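Local atomic coordinates of pyocin S8 (Pseudomonas aeruginosa, PDB entry 6W0V), a protein that is a bacteriocin toxin that kills bacteria, probably by cutting DNA with its H-N-H nuclease domain, the part bound here to its immunity protein. Residues K43-R46 with D47-E50. The protein carries 1 engineered substitution. Residues are numbered along the deposited sequence; the frame is centred on the assembly and turned at random.
Sequences KSWR and DFRE
D47 ties the first turn of helix 45-57 to the two residues that precede it. S44 stands at the N-cap, and its OG accepts from D47 N at 3.0 Å, the capping bond; a serine suits this place because its short hydroxyl, set between its own backbone N and carbonyl carbon (chi1 68°), reaches an amide that no earlier turn of helix can serve. Going the other way, D47 OD2 accepts from K43 N at 2.8 Å through the lone pair turned away from OD1, while OD1 accepts from the side-chain NE2 of Q51, one turn on. A carboxylate suits this first turn, since its negative charge is probably favoured by the positive end of the helix dipole.

F48 N bonds to S44 O, opening the main-chain ladder, and its ring lies against the W45 six-membered ring, with planes 25° apart but slid until they barely overlap; W45 CZ3 comes within 3.4 Å of F48 CD2. Flat, apolar groups fit this side of the helix, which packs on strands 95-98 and 114-117 of the colicin-type DNase domain, a member of the His-Me finger group; L114 touches the side chains of both, and H98 meets W45.

R49 N reaches W45 O at 2.7 Å, and R49 CB sits over one face of the indole, near its rim. The chain then bends at chi2 and chi3, bringing NH1 to 3.9 Å from R46 CG; arginine is long enough to lie on the indole and still bond to G77 O through NH2.

E50 N donates to R46 O, and E50 OE2 receives R46 NE at 2.7 Å in a salt bridge between side chains four residues apart. The bond lies in the guanidinium plane yet arrives from above the carboxylate plane, the two groups being turned 77° apart. R46, extended throughout, and a glutamate one turn on are together long enough to meet.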
ATOM      1  N   LYS A  43      18.900   7.454   4.488  1.00 14.91           N
ATOM      2  CA  LYS A  43      19.099   8.917   4.448  1.00 17.02           C
ATOM      3  C   LYS A  43      17.953   9.584   5.186  1.00 16.29           C
ATOM      4  O   LYS A  43      18.053  10.758   5.496  1.00 18.35           O
ATOM      5  CB  LYS A  43      19.182   9.385   3.000  1.00 17.40           C
ATOM      6  CG  LYS A  43      20.347   8.794   2.229  1.00 18.87           C
ATOM      7  CD  LYS A  43      21.650   8.879   2.966  1.00 19.96           C
ATOM      8  CE  LYS A  43      21.982  10.291   3.390  1.00 21.87           C
ATOM      9  NZ  LYS A  43      22.145  11.199   2.231  1.00 23.07           N
ATOM     10  N   SER A  44      16.867   8.849   5.374  1.00 14.46           N
ATOM     11  CA  SER A  44      15.608   9.388   5.910  1.00 15.37           C
ATOM     12  C   SER A  44      14.688   8.225   6.205  1.00 13.79           C
ATOM     13  O   SER A  44      14.955   7.091   5.748  1.00 13.71           O
ATOM     14  CB  SER A  44      14.955  10.310   4.941  1.00 14.44           C
ATOM     15  OG  SER A  44      14.505   9.568   3.825  1.00 15.61           O
ATOM     16  N   TRP A  45      13.610   8.525   6.897  1.00 14.68           N
ATOM     17  CA  TRP A  45      12.563   7.518   7.125  1.00 15.52           C
ATOM     18  C   TRP A  45      12.027   7.069   5.767  1.00 14.59           C
ATOM     19  O   TRP A  45      11.883   5.863   5.549  1.00 14.98           O
ATOM     20  CB  TRP A  45      11.450   8.070   7.999  1.00 16.34           C
ATOM     21  CG  TRP A  45      10.436   6.994   8.154  1.00 16.15           C
ATOM     22  CD1 TRP A  45       9.173   6.944   7.647  1.00 18.55           C
ATOM     23  CD2 TRP A  45      10.683   5.723   8.760  1.00 15.73           C
ATOM     24  NE1 TRP A  45       8.599   5.744   7.957  1.00 20.61           N
ATOM     25  CE2 TRP A  45       9.496   4.978   8.646  1.00 17.11           C
ATOM     26  CE3 TRP A  45      11.772   5.168   9.441  1.00 16.68           C
ATOM     27  CZ2 TRP A  45       9.375   3.693   9.164  1.00 18.88           C
ATOM     28  CZ3 TRP A  45      11.652   3.894   9.947  1.00 17.83           C
ATOM     29  CH2 TRP A  45      10.467   3.170   9.812  1.00 19.15           C
ATOM     30  N   ARG A  46      11.770   8.019   4.879  1.00 14.08           N
ATOM     31  CA  ARG A  46      11.292   7.684   3.526  1.00 13.33           C
ATOM     32  C   ARG A  46      12.233   6.662   2.900  1.00 13.23           C
ATOM     33  O   ARG A  46      11.775   5.663   2.371  1.00 14.62           O
ATOM     34  CB  ARG A  46      11.250   8.929   2.658  1.00 14.16           C
ATOM     35  CG  ARG A  46      10.990   8.578   1.210  1.00 14.47           C
ATOM     36  CD  ARG A  46      10.977   9.828   0.396  1.00 15.06           C
ATOM     37  NE  ARG A  46      10.659   9.447  -0.954  1.00 15.19           N
ATOM     38  CZ  ARG A  46      10.397  10.302  -1.922  1.00 17.02           C
ATOM     39  NH1 ARG A  46      10.424  11.601  -1.691  1.00 18.51           N
ATOM     40  NH2 ARG A  46      10.094   9.844  -3.122  1.00 19.24           N
ATOM     41  N   ASP A  47      13.532   6.903   2.970  1.00 13.15           N
ATOM     42  CA  ASP A  47      14.510   6.005   2.322  1.00 12.96           C
ATOM     43  C   ASP A  47      14.362   4.610   2.923  1.00 12.15           C
ATOM     44  O   ASP A  47      14.252   3.611   2.215  1.00 13.90           O
ATOM     45  CB  ASP A  47      15.905   6.559   2.536  1.00 12.97           C
ATOM     46  CG  ASP A  47      16.991   5.726   1.916  1.00 13.99           C
ATOM     47  OD1 ASP A  47      16.694   4.939   1.018  1.00 14.54           O
ATOM     48  OD2 ASP A  47      18.118   5.893   2.337  1.00 14.02           O
ATOM     49  N   PHE A  48      14.278   4.540   4.237  1.00 12.79           N
ATOM     50  CA  PHE A  48      14.126   3.248   4.920  1.00 12.93           C
ATOM     51  C   PHE A  48      12.814   2.613   4.487  1.00 12.29           C
ATOM     52  O   PHE A  48      12.789   1.435   4.175  1.00 13.14           O
ATOM     53  CB  PHE A  48      14.129   3.452   6.426  1.00 13.88           C
ATOM     54  CG  PHE A  48      13.913   2.168   7.170  1.00 13.81           C
ATOM     55  CD1 PHE A  48      14.980   1.355   7.504  1.00 14.86           C
ATOM     56  CD2 PHE A  48      12.639   1.765   7.514  1.00 14.13           C
ATOM     57  CE1 PHE A  48      14.774   0.160   8.172  1.00 15.42           C
ATOM     58  CE2 PHE A  48      12.436   0.572   8.181  1.00 15.51           C
ATOM     59  CZ  PHE A  48      13.505  -0.218   8.530  1.00 15.55           C
ATOM     60  N   ARG A  49      11.746   3.390   4.544  1.00 13.01           N
ATOM     61  CA  ARG A  49      10.410   2.863   4.211  1.00 12.99           C
ATOM     62  C   ARG A  49      10.464   2.323   2.785  1.00 13.55           C
ATOM     63  O   ARG A  49       9.904   1.251   2.524  1.00 13.61           O
ATOM     64  CB  ARG A  49       9.355   3.952   4.368  1.00 13.49           C
ATOM     65  CG  ARG A  49       7.976   3.473   3.956  1.00 14.11           C
ATOM     66  CD  ARG A  49       7.695   3.867   2.536  1.00 15.29           C
ATOM     67  NE  ARG A  49       7.507   5.302   2.479  1.00 16.53           N
ATOM     68  CZ  ARG A  49       7.481   5.990   1.352  1.00 15.96           C
ATOM     69  NH1 ARG A  49       7.293   7.295   1.371  1.00 18.47           N
ATOM     70  NH2 ARG A  49       7.632   5.356   0.202  1.00 16.80           N
ATOM     71  N   GLU A  50      11.078   3.070   1.881  1.00 12.46           N
ATOM     72  CA  GLU A  50      11.148   2.631   0.472  1.00 12.62           C
ATOM     73  C   GLU A  50      11.930   1.328   0.392  1.00 12.17           C
ATOM     74  O   GLU A  50      11.489   0.384  -0.230  1.00 13.28           O
ATOM     75  CB  GLU A  50      11.817   3.680  -0.387  1.00 13.91           C
ATOM     76  CG  GLU A  50      10.923   4.853  -0.626  1.00 14.26           C
ATOM     77  CD  GLU A  50      11.531   5.864  -1.566  1.00 14.41           C
ATOM     78  OE1 GLU A  50      12.660   5.623  -2.040  1.00 17.26           O
ATOM     79  OE2 GLU A  50      10.874   6.878  -1.817  1.00 17.30           O
TER
HETATM   80  O   HOH W   1       8.522   6.872  -2.385  1.00 19.28           O